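Long-range contact in putative Type I topoisomerase (Deinococcus radiodurans, PDB 3M4A), which probably relaxes supercoiled DNA as a type IB topoisomerase, breaking and rejoining one strand without ATP: residues A[155-169]-A[189-203]. Sequence-based numbering, arbitrary orientation.
Sequences LRQRHVVVDGNTVTF and AANMQKLLDLPGPWL. With nucleotides of chain B.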
ATOM      1  N   LEU A 155       1.533   2.248 -17.239  1.00  8.30           N
ATOM      2  CA  LEU A 155       0.803   1.216 -17.946  1.00  8.00           C
ATOM      3  C   LEU A 155       0.057   1.803 -19.131  1.00  8.33           C
ATOM      4  O   LEU A 155      -0.409   2.939 -19.099  1.00  7.90           O
ATOM      5  CB  LEU A 155      -0.222   0.477 -17.070  1.00  7.72           C
ATOM      6  CG  LEU A 155       0.288  -0.431 -15.962  1.00  7.98           C
ATOM      7  CD1 LEU A 155      -0.892  -1.182 -15.349  1.00  8.05           C
ATOM      8  CD2 LEU A 155       1.335  -1.404 -16.490  1.00  6.32           C
ATOM      9  N   ARG A 156      -0.010   0.987 -20.172  1.00  9.36           N
ATOM     10  CA  ARG A 156      -0.765   1.270 -21.353  1.00 10.24           C
ATOM     11  C   ARG A 156      -2.069   0.485 -21.305  1.00  9.82           C
ATOM     12  O   ARG A 156      -2.190  -0.523 -20.596  1.00  8.45           O
ATOM     13  CB  ARG A 156       0.057   0.881 -22.588  1.00 11.32           C
ATOM     14  CG  ARG A 156       1.288   1.755 -22.779  1.00 13.53           C
ATOM     15  CD  ARG A 156       2.217   1.179 -23.825  1.00 16.44           C
ATOM     16  NE  ARG A 156       3.275   2.132 -24.152  1.00 20.21           N
ATOM     17  CZ  ARG A 156       3.189   3.092 -25.076  1.00 22.97           C
ATOM     18  NH1 ARG A 156       2.095   3.252 -25.814  1.00 24.31           N
ATOM     19  NH2 ARG A 156       4.223   3.905 -25.261  1.00 25.27           N
ATOM     20  N   GLN A 157      -3.059   0.949 -22.051  1.00  8.83           N
ATOM     21  CA  GLN A 157      -4.312   0.200 -22.152  1.00  9.04           C
ATOM     22  C   GLN A 157      -4.111  -1.240 -22.600  1.00  8.40           C
ATOM     23  O   GLN A 157      -4.863  -2.120 -22.178  1.00  8.31           O
ATOM     24  CB  GLN A 157      -5.316   0.897 -23.081  1.00  8.87           C
ATOM     25  CG  GLN A 157      -5.859   2.174 -22.497  1.00  8.82           C
ATOM     26  CD  GLN A 157      -7.022   2.766 -23.288  1.00  9.90           C
ATOM     27  OE1 GLN A 157      -7.630   2.096 -24.124  1.00 12.14           O
ATOM     28  NE2 GLN A 157      -7.315   4.036 -23.032  1.00  9.79           N
ATOM     29  N   ARG A 158      -3.076  -1.503 -23.422  1.00  7.92           N
ATOM     30  CA  ARG A 158      -2.816  -2.845 -23.939  1.00  8.03           C
ATOM     31  C   ARG A 158      -2.391  -3.845 -22.877  1.00  6.80           C
ATOM     32  O   ARG A 158      -2.340  -5.050 -23.131  1.00  7.16           O
ATOM     33  CB  ARG A 158      -1.757  -2.807 -25.055  1.00  8.36           C
ATOM     34  CG  ARG A 158      -0.326  -2.689 -24.590  1.00  9.77           C
ATOM     35  CD  ARG A 158       0.621  -2.844 -25.762  1.00 11.87           C
ATOM     36  NE  ARG A 158       2.003  -2.516 -25.410  1.00 15.27           N
ATOM     37  CZ  ARG A 158       2.886  -3.374 -24.922  1.00 17.52           C
ATOM     38  NH1 ARG A 158       2.546  -4.636 -24.701  1.00 19.65           N
ATOM     39  NH2 ARG A 158       4.116  -2.965 -24.641  1.00 18.15           N
ATOM     40  N   HIS A 159      -2.126  -3.342 -21.672  1.00  6.35           N
ATOM     41  CA  HIS A 159      -1.635  -4.155 -20.580  1.00  6.46           C
ATOM     42  C   HIS A 159      -2.719  -4.734 -19.670  1.00  6.65           C
ATOM     43  O   HIS A 159      -2.389  -5.426 -18.704  1.00  6.26           O
ATOM     44  CB  HIS A 159      -0.712  -3.322 -19.707  1.00  6.42           C
ATOM     45  CG  HIS A 159       0.605  -3.019 -20.340  1.00  6.76           C
ATOM     46  ND1 HIS A 159       1.215  -1.785 -20.245  1.00  7.12           N
ATOM     47  CD2 HIS A 159       1.426  -3.793 -21.076  1.00  7.14           C
ATOM     48  CE1 HIS A 159       2.378  -1.831 -20.876  1.00  7.13           C
ATOM     49  NE2 HIS A 159       2.532  -3.040 -21.381  1.00  7.34           N
ATOM     50  N   VAL A 160      -3.983  -4.440 -19.945  1.00  5.71           N
ATOM     51  CA  VAL A 160      -5.066  -4.840 -19.046  1.00  6.23           C
ATOM     52  C   VAL A 160      -6.259  -5.380 -19.807  1.00  6.69           C
ATOM     53  O   VAL A 160      -6.493  -4.989 -20.955  1.00  7.25           O
ATOM     54  CB  VAL A 160      -5.501  -3.637 -18.177  1.00  6.15           C
ATOM     55  CG1 VAL A 160      -6.219  -2.583 -19.000  1.00  6.04           C
ATOM     56  CG2 VAL A 160      -6.366  -4.091 -16.984  1.00  5.37           C
ATOM     57  N   VAL A 161      -7.000  -6.282 -19.160  1.00  6.26           N
ATOM     58  CA  VAL A 161      -8.310  -6.747 -19.666  1.00  6.82           C
ATOM     59  C   VAL A 161      -9.250  -6.920 -18.455  1.00  6.44           C
ATOM     60  O   VAL A 161      -8.806  -7.271 -17.367  1.00  6.27           O
ATOM     61  CB  VAL A 161      -8.197  -8.064 -20.495  1.00  7.25           C
ATOM     62  CG1 VAL A 161      -7.890  -9.259 -19.616  1.00  8.99           C
ATOM     63  CG2 VAL A 161      -9.484  -8.302 -21.322  1.00  7.20           C
ATOM     64  N   VAL A 162     -10.534  -6.664 -18.672  1.00  6.45           N
ATOM     65  CA  VAL A 162     -11.566  -6.808 -17.649  1.00  7.29           C
ATOM     66  C   VAL A 162     -12.546  -7.900 -18.095  1.00  7.70           C
ATOM     67  O   VAL A 162     -13.082  -7.857 -19.198  1.00  7.53           O
ATOM     68  CB  VAL A 162     -12.317  -5.479 -17.425  1.00  6.75           C
ATOM     69  CG1 VAL A 162     -13.332  -5.603 -16.306  1.00  7.96           C
ATOM     70  CG2 VAL A 162     -11.326  -4.328 -17.145  1.00  5.76           C
ATOM     71  N   ASP A 163     -12.753  -8.901 -17.248  1.00  9.11           N
ATOM     72  CA  ASP A 163     -13.738  -9.962 -17.510  1.00 10.16           C
ATOM     73  C   ASP A 163     -14.629 -10.043 -16.275  1.00 10.79           C
ATOM     74  O   ASP A 163     -14.235 -10.584 -15.246  1.00 10.78           O
ATOM     75  CB  ASP A 163     -13.003 -11.262 -17.818  1.00 10.70           C
ATOM     76  CG  ASP A 163     -13.931 -12.430 -18.052  1.00 12.51           C
ATOM     77  OD1 ASP A 163     -15.019 -12.247 -18.641  1.00 14.90           O
ATOM     78  OD2 ASP A 163     -13.534 -13.540 -17.651  1.00 19.06           O
ATOM     79  N   GLY A 164     -15.829  -9.477 -16.364  1.00 11.32           N
ATOM     80  CA  GLY A 164     -16.671  -9.293 -15.195  1.00 11.16           C
ATOM     81  C   GLY A 164     -15.974  -8.498 -14.114  1.00 11.50           C
ATOM     82  O   GLY A 164     -15.576  -7.346 -14.344  1.00 11.62           O
ATOM     83  N   ASN A 165     -15.807  -9.103 -12.942  1.00 10.34           N
ATOM     84  CA  ASN A 165     -15.138  -8.428 -11.835  1.00  9.95           C
ATOM     85  C   ASN A 165     -13.654  -8.730 -11.748  1.00  9.02           C
ATOM     86  O   ASN A 165     -13.006  -8.269 -10.790  1.00  9.34           O
ATOM     87  CB  ASN A 165     -15.782  -8.785 -10.503  1.00 10.45           C
ATOM     88  CG  ASN A 165     -17.134  -8.110 -10.296  1.00 12.01           C
ATOM     89  OD1 ASN A 165     -17.353  -6.974 -10.705  1.00 14.14           O
ATOM     90  ND2 ASN A 165     -18.027  -8.808  -9.612  1.00 18.11           N
ATOM     91  N   THR A 166     -13.158  -9.552 -12.673  1.00  8.71           N
ATOM     92  CA  THR A 166     -11.730  -9.904 -12.719  1.00  8.14           C
ATOM     93  C   THR A 166     -11.012  -8.877 -13.596  1.00  8.33           C
ATOM     94  O   THR A 166     -11.305  -8.776 -14.797  1.00  9.78           O
ATOM     95  CB  THR A 166     -11.466 -11.327 -13.259  1.00  8.14           C
ATOM     96  OG1 THR A 166     -12.259 -12.294 -12.533  1.00  6.63           O
ATOM     97  CG2 THR A 166      -9.981 -11.676 -13.129  1.00  9.36           C
ATOM     98  N   VAL A 167     -10.062  -8.140 -13.019  1.00  6.94           N
ATOM     99  CA  VAL A 167      -9.188  -7.271 -13.832  1.00  6.97           C
ATOM    100  C   VAL A 167      -7.837  -7.975 -13.881  1.00  6.29           C
ATOM    101  O   VAL A 167      -7.297  -8.306 -12.844  1.00  6.13           O
ATOM    102  CB  VAL A 167      -9.017  -5.862 -13.236  1.00  6.19           C
ATOM    103  CG1 VAL A 167      -8.068  -5.016 -14.069  1.00  5.34           C
ATOM    104  CG2 VAL A 167     -10.362  -5.142 -13.118  1.00  6.88           C
ATOM    105  N   THR A 168      -7.310  -8.206 -15.077  1.00  6.05           N
ATOM    106  CA  THR A 168      -6.024  -8.891 -15.232  1.00  6.66           C
ATOM    107  C   THR A 168      -5.042  -7.958 -15.924  1.00  5.86           C
ATOM    108  O   THR A 168      -5.371  -7.358 -16.921  1.00  5.47           O
ATOM    109  CB  THR A 168      -6.162 -10.195 -16.058  1.00  7.92           C
ATOM    110  OG1 THR A 168      -7.011 -11.120 -15.360  1.00 11.24           O
ATOM    111  CG2 THR A 168      -4.808 -10.852 -16.290  1.00  8.72           C
ATOM    112  N   PHE A 169      -3.837  -7.865 -15.376  1.00  4.87           N
ATOM    113  CA  PHE A 169      -2.757  -7.084 -15.960  1.00  6.16           C
ATOM    114  C   PHE A 169      -1.667  -8.030 -16.430  1.00  5.74           C
ATOM    115  O   PHE A 169      -1.311  -8.951 -15.714  1.00  5.65           O
ATOM    116  CB  PHE A 169      -2.159  -6.165 -14.897  1.00  6.13           C
ATOM    117  CG  PHE A 169      -3.128  -5.177 -14.332  1.00  6.51           C
ATOM    118  CD1 PHE A 169      -3.265  -3.917 -14.898  1.00  7.01           C
ATOM    119  CD2 PHE A 169      -3.894  -5.494 -13.220  1.00  4.71           C
ATOM    120  CE1 PHE A 169      -4.155  -2.993 -14.367  1.00  7.47           C
ATOM    121  CE2 PHE A 169      -4.784  -4.558 -12.688  1.00  6.48           C
ATOM    122  CZ  PHE A 169      -4.898  -3.316 -13.255  1.00  6.88           C
ATOM    123  N   ALA A 189     -13.074  -2.977 -11.117  1.00  4.74           N
ATOM    124  CA  ALA A 189     -13.526  -3.475 -12.421  1.00  5.35           C
ATOM    125  C   ALA A 189     -14.398  -2.466 -13.168  1.00  5.22           C
ATOM    126  O   ALA A 189     -14.164  -2.196 -14.342  1.00  5.39           O
ATOM    127  CB  ALA A 189     -14.239  -4.825 -12.280  1.00  4.50           C
ATOM    128  N   ALA A 190     -15.352  -1.861 -12.469  1.00  6.02           N
ATOM    129  CA  ALA A 190     -16.260  -0.891 -13.099  1.00  6.19           C
ATOM    130  C   ALA A 190     -15.513   0.346 -13.628  1.00  6.60           C
ATOM    131  O   ALA A 190     -15.766   0.828 -14.742  1.00  7.02           O
ATOM    132  CB  ALA A 190     -17.320  -0.464 -12.102  1.00  6.86           C
ATOM    133  N   ASN A 191     -14.571   0.838 -12.828  1.00  5.79           N
ATOM    134  CA  ASN A 191     -13.843   2.038 -13.197  1.00  6.44           C
ATOM    135  C   ASN A 191     -12.732   1.755 -14.200  1.00  6.32           C
ATOM    136  O   ASN A 191     -12.399   2.625 -14.999  1.00  6.83           O
ATOM    137  CB  ASN A 191     -13.324   2.754 -11.979  1.00  7.20           C
ATOM    138  CG  ASN A 191     -14.416   3.527 -11.273  1.00  7.15           C
ATOM    139  OD1 ASN A 191     -14.810   4.610 -11.722  1.00  8.91           O
ATOM    140  ND2 ASN A 191     -14.932   2.972 -10.180  1.00  7.23           N
ATOM    141  N   MET A 192     -12.181   0.545 -14.195  1.00  6.15           N
ATOM    142  CA  MET A 192     -11.218   0.172 -15.229  0.50  6.25           C
ATOM    143  C   MET A 192     -11.905   0.193 -16.600  1.00  6.37           C
ATOM    144  O   MET A 192     -11.320   0.626 -17.603  1.00  7.24           O
ATOM    145  CB  MET A 192     -10.610  -1.200 -14.940  0.50  5.72           C
ATOM    146  CG  MET A 192      -9.453  -1.575 -15.829  0.50  5.22           C
ATOM    147  SD  MET A 192      -8.109  -0.381 -15.733  0.50  4.16           S
ATOM    148  CE  MET A 192      -7.383  -0.812 -14.155  0.50  6.97           C
ATOM    149  N   GLN A 193     -13.161  -0.265 -16.655  1.00  6.51           N
ATOM    150  CA  GLN A 193     -13.925  -0.202 -17.904  1.00  7.34           C
ATOM    151  C   GLN A 193     -14.050   1.246 -18.386  1.00  7.73           C
ATOM    152  O   GLN A 193     -13.888   1.522 -19.564  1.00  7.66           O
ATOM    153  CB  GLN A 193     -15.313  -0.827 -17.748  1.00  7.50           C
ATOM    154  CG  GLN A 193     -15.302  -2.331 -17.524  1.00  8.23           C
ATOM    155  CD  GLN A 193     -15.321  -3.185 -18.796  1.00 12.23           C
ATOM    156  OE1 GLN A 193     -15.010  -2.724 -19.898  1.00 15.33           O
ATOM    157  NE2 GLN A 193     -15.678  -4.464 -18.630  1.00 12.06           N
ATOM    158  N   LYS A 194     -14.353   2.156 -17.470  1.00  7.89           N
ATOM    159  CA  LYS A 194     -14.450   3.591 -17.784  1.00  8.57           C
ATOM    160  C   LYS A 194     -13.121   4.165 -18.273  1.00  8.46           C
ATOM    161  O   LYS A 194     -13.097   4.946 -19.225  1.00  8.38           O
ATOM    162  CB  LYS A 194     -14.917   4.391 -16.565  1.00  8.71           C
ATOM    163  CG  LYS A 194     -16.308   4.058 -16.048  1.00 10.85           C
ATOM    164  CD  LYS A 194     -16.598   4.869 -14.763  1.00 11.47           C
ATOM    165  CE  LYS A 194     -17.592   4.177 -13.852  1.00 13.56           C
ATOM    166  NZ  LYS A 194     -17.578   4.778 -12.472  1.00 14.20           N
ATOM    167  N   LEU A 195     -12.014   3.793 -17.638  1.00  7.33           N
ATOM    168  CA  LEU A 195     -10.694   4.231 -18.114  1.00  7.15           C
ATOM    169  C   LEU A 195     -10.414   3.737 -19.539  1.00  7.41           C
ATOM    170  O   LEU A 195      -9.911   4.473 -20.378  1.00  7.62           O
ATOM    171  CB  LEU A 195      -9.570   3.783 -17.154  1.00  6.75           C
ATOM    172  CG  LEU A 195      -9.481   4.521 -15.818  1.00  6.28           C
ATOM    173  CD1 LEU A 195      -8.582   3.788 -14.840  1.00  5.53           C
ATOM    174  CD2 LEU A 195      -8.947   5.936 -16.020  1.00  7.50           C
ATOM    175  N   LEU A 196     -10.742   2.480 -19.800  1.00  7.80           N
ATOM    176  CA  LEU A 196     -10.549   1.891 -21.129  1.00  8.45           C
ATOM    177  C   LEU A 196     -11.443   2.506 -22.219  1.00  9.86           C
ATOM    178  O   LEU A 196     -11.134   2.390 -23.401  1.00 10.62           O
ATOM    179  CB  LEU A 196     -10.742   0.376 -21.063  1.00  7.74           C
ATOM    180  CG  LEU A 196      -9.580  -0.336 -20.377  1.00  6.50           C
ATOM    181  CD1 LEU A 196      -9.992  -1.702 -19.812  1.00  6.40           C
ATOM    182  CD2 LEU A 196      -8.392  -0.451 -21.350  1.00  7.02           C
ATOM    183  N   ASP A 197     -12.524   3.180 -21.833  1.00 10.85           N
ATOM    184  CA  ASP A 197     -13.350   3.905 -22.804  1.00 12.06           C
ATOM    185  C   ASP A 197     -12.700   5.190 -23.324  1.00 12.60           C
ATOM    186  O   ASP A 197     -13.123   5.706 -24.366  1.00 13.87           O
ATOM    187  CB  ASP A 197     -14.719   4.240 -22.209  1.00 12.68           C
ATOM    188  CG  ASP A 197     -15.644   3.038 -22.130  1.00 15.36           C
ATOM    189  OD1 ASP A 197     -15.378   1.993 -22.767  1.00 17.57           O
ATOM    190  OD2 ASP A 197     -16.670   3.153 -21.424  1.00 21.19           O
ATOM    191  N   LEU A 198     -11.696   5.709 -22.617  1.00 12.40           N
ATOM    192  CA  LEU A 198     -10.992   6.924 -23.036  1.00 12.89           C
ATOM    193  C   LEU A 198     -10.011   6.600 -24.172  1.00 13.24           C
ATOM    194  O   LEU A 198      -9.545   5.467 -24.277  1.00 11.98           O
ATOM    195  CB  LEU A 198     -10.261   7.561 -21.853  1.00 12.36           C
ATOM    196  CG  LEU A 198     -11.106   7.883 -20.610  1.00 12.51           C
ATOM    197  CD1 LEU A 198     -10.216   8.475 -19.545  1.00 12.61           C
ATOM    198  CD2 LEU A 198     -12.255   8.822 -20.924  1.00 13.33           C
ATOM    199  N   PRO A 199      -9.720   7.583 -25.053  1.00 14.52           N
ATOM    200  CA  PRO A 199      -8.741   7.340 -26.115  1.00 15.16           C
ATOM    201  C   PRO A 199      -7.368   6.944 -25.556  1.00 16.00           C
ATOM    202  O   PRO A 199      -6.928   7.502 -24.547  1.00 16.28           O
ATOM    203  CB  PRO A 199      -8.660   8.694 -26.852  1.00 15.37           C
ATOM    204  CG  PRO A 199      -9.870   9.442 -26.468  1.00 15.59           C
ATOM    205  CD  PRO A 199     -10.263   8.955 -25.105  1.00 14.98           C
ATOM    206  N   GLY A 200      -6.718   5.981 -26.218  1.00 16.52           N
ATOM    207  CA  GLY A 200      -5.442   5.419 -25.771  1.00 16.54           C
ATOM    208  C   GLY A 200      -4.269   6.303 -26.157  1.00 16.99           C
ATOM    209  O   GLY A 200      -4.473   7.427 -26.636  1.00 18.04           O
ATOM    210  N   PRO A 201      -3.034   5.806 -25.992  1.00 16.74           N
ATOM    211  CA  PRO A 201      -2.601   4.478 -25.556  1.00 15.77           C
ATOM    212  C   PRO A 201      -2.459   4.258 -24.039  1.00 15.21           C
ATOM    213  O   PRO A 201      -2.280   3.122 -23.623  1.00 14.09           O
ATOM    214  CB  PRO A 201      -1.218   4.361 -26.198  1.00 16.18           C
ATOM    215  CG  PRO A 201      -0.706   5.751 -26.201  1.00 16.84           C
ATOM    216  CD  PRO A 201      -1.880   6.664 -26.320  1.00 17.08           C
ATOM    217  N   TRP A 202      -2.540   5.317 -23.238  1.00 14.48           N
ATOM    218  CA  TRP A 202      -2.213   5.255 -21.806  1.00 14.37           C
ATOM    219  C   TRP A 202      -3.435   4.869 -20.988  1.00 12.82           C
ATOM    220  O   TRP A 202      -4.568   5.179 -21.361  1.00 12.46           O
ATOM    221  CB  TRP A 202      -1.672   6.599 -21.322  1.00 16.43           C
ATOM    222  CG  TRP A 202      -0.440   7.005 -22.046  1.00 18.53           C
ATOM    223  CD1 TRP A 202      -0.336   7.965 -23.025  1.00 20.02           C
ATOM    224  CD2 TRP A 202       0.862   6.448 -21.893  1.00 19.23           C
ATOM    225  NE1 TRP A 202       0.956   8.040 -23.474  1.00 20.12           N
ATOM    226  CE2 TRP A 202       1.716   7.126 -22.793  1.00 20.38           C
ATOM    227  CE3 TRP A 202       1.402   5.450 -21.069  1.00 19.95           C
ATOM    228  CZ2 TRP A 202       3.067   6.835 -22.898  1.00 20.14           C
ATOM    229  CZ3 TRP A 202       2.753   5.154 -21.180  1.00 20.09           C
ATOM    230  CH2 TRP A 202       3.574   5.853 -22.088  1.00 19.76           C
ATOM    231  N   LEU A 203      -3.202   4.193 -19.861  1.00 11.29           N
ATOM    232  CA  LEU A 203      -4.301   3.660 -19.070  1.00 10.58           C
ATOM    233  C   LEU A 203      -4.853   4.673 -18.060  1.00  9.87           C
ATOM    234  O   LEU A 203      -6.064   4.899 -18.010  1.00  9.97           O
ATOM    235  CB  LEU A 203      -3.852   2.387 -18.351  1.00  9.48           C
ATOM    236  CG  LEU A 203      -4.946   1.636 -17.584  1.00  9.95           C
ATOM    237  CD1 LEU A 203      -6.201   1.368 -18.435  1.00  7.37           C
ATOM    238  CD2 LEU A 203      -4.368   0.321 -17.041  1.00  9.37           C
TER
ATOM    239  P    DG B   9     -18.253   3.793  -8.184  1.00  5.93           P
ATOM    240  OP1  DG B   9     -17.147   4.454  -8.939  1.00  6.83           O
ATOM    241  OP2  DG B   9     -18.873   2.560  -8.708  1.00  6.51           O
ATOM    242  O5'  DG B   9     -17.798   3.479  -6.685  1.00  6.23           O
ATOM    243  C5'  DG B   9     -17.193   4.469  -5.890  1.00  6.76           C
ATOM    244  C4'  DG B   9     -17.366   4.160  -4.412  1.00  6.43           C
ATOM    245  O4'  DG B   9     -18.750   4.202  -3.986  1.00  4.58           O
ATOM    246  C3'  DG B   9     -16.932   2.752  -4.022  1.00  3.91           C
ATOM    247  O3'  DG B   9     -16.278   2.826  -2.772  1.00  4.13           O
ATOM    248  C2'  DG B   9     -18.225   1.921  -4.064  1.00  4.40           C
ATOM    249  C1'  DG B   9     -19.237   2.907  -3.547  1.00  4.16           C
ATOM    250  N9   DG B   9     -20.582   2.876  -4.103  1.00  3.17           N
ATOM    251  C8   DG B   9     -20.917   2.734  -5.413  1.00  3.42           C
ATOM    252  N7   DG B   9     -22.189   2.832  -5.669  1.00  3.79           N
ATOM    253  C5   DG B   9     -22.743   3.063  -4.430  1.00  3.18           C
ATOM    254  C6   DG B   9     -24.087   3.262  -4.060  1.00  3.88           C
ATOM    255  O6   DG B   9     -25.102   3.289  -4.764  1.00  3.78           O
ATOM    256  N1   DG B   9     -24.198   3.460  -2.703  1.00  3.22           N
ATOM    257  C2   DG B   9     -23.162   3.477  -1.802  1.00  3.34           C
ATOM    258  N2   DG B   9     -23.450   3.688  -0.510  1.00  3.02           N
ATOM    259  N3   DG B   9     -21.900   3.322  -2.144  1.00  3.50           N
ATOM    260  C4   DG B   9     -21.775   3.085  -3.457  1.00  2.49           C
TER
HETATM  261  O   HOH W   1      -2.261   0.807 -25.338  1.00  9.79           O
HETATM  262  O   HOH W   2     -16.811  -5.614 -16.006  1.00 17.21           O
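Val160, Val162 and Val167 of a beta hairpin press on Ala189, Met192 and Leu196 of helix 186-196, which packs across one face of the three-stranded antiparallel sheet (160-163, 166-172, 178-183) in the catalytic core of this type IB topoisomerase. The axes of strand 160-163 and of helix residues 189-196 approach to 8.9 Å, their directions 129° apart. Packing is tight along the valines: Val160 CG1 lies 3.8 Å from Leu196 CD2, Val162 CG2 touches Leu196 CD1, and Val167 CG2 comes within 3.6 Å of Ala189 CA. In one of its two conformers Met192 bends so that CE reaches Phe169 CZ. Phe169 in turn meets Phe136 edge-to-face, while Leu203 CD2 sits at the edge of the Phe169 ring. Near the type II' turn Asp163-Thr166 the contact loosens on its solvent side: a water joins Gly164 O to Gln193 NE2, and the amide end of Gln193 lies against Val162 CG1. On the same helix, Asn191 ND2 donates to phosphate oxygen OP1 of DG9 of chain B, at 2.9 Å.

Beyond the helix, 201-203 returns to the hairpin's entry, where Arg156 and Trp202 form a single beta bridge: Gln157 N donates to Pro201 O and Leu203 N to Leu155 O. The extended Gln157 side chain slides past Leu196, and its NE2 gives Leu198 O a nearly straight bond (2.9 Å, 173°) and Trp202 O a weak one. With an alanine in place of Gln157, the Leu198 and Trp202 carbonyls would probably lose this shared donor, and the 198-202 loop, with its cis peptide before Pro201, a tie to the hairpin. The Arg156 guanidinium lies over the Trp202 six-membered ring in a cation-pi contact, planes 33° apart, with CZ 4.5 Å from the ring centroid and NH2 3.8 Å from Trp202 CH2.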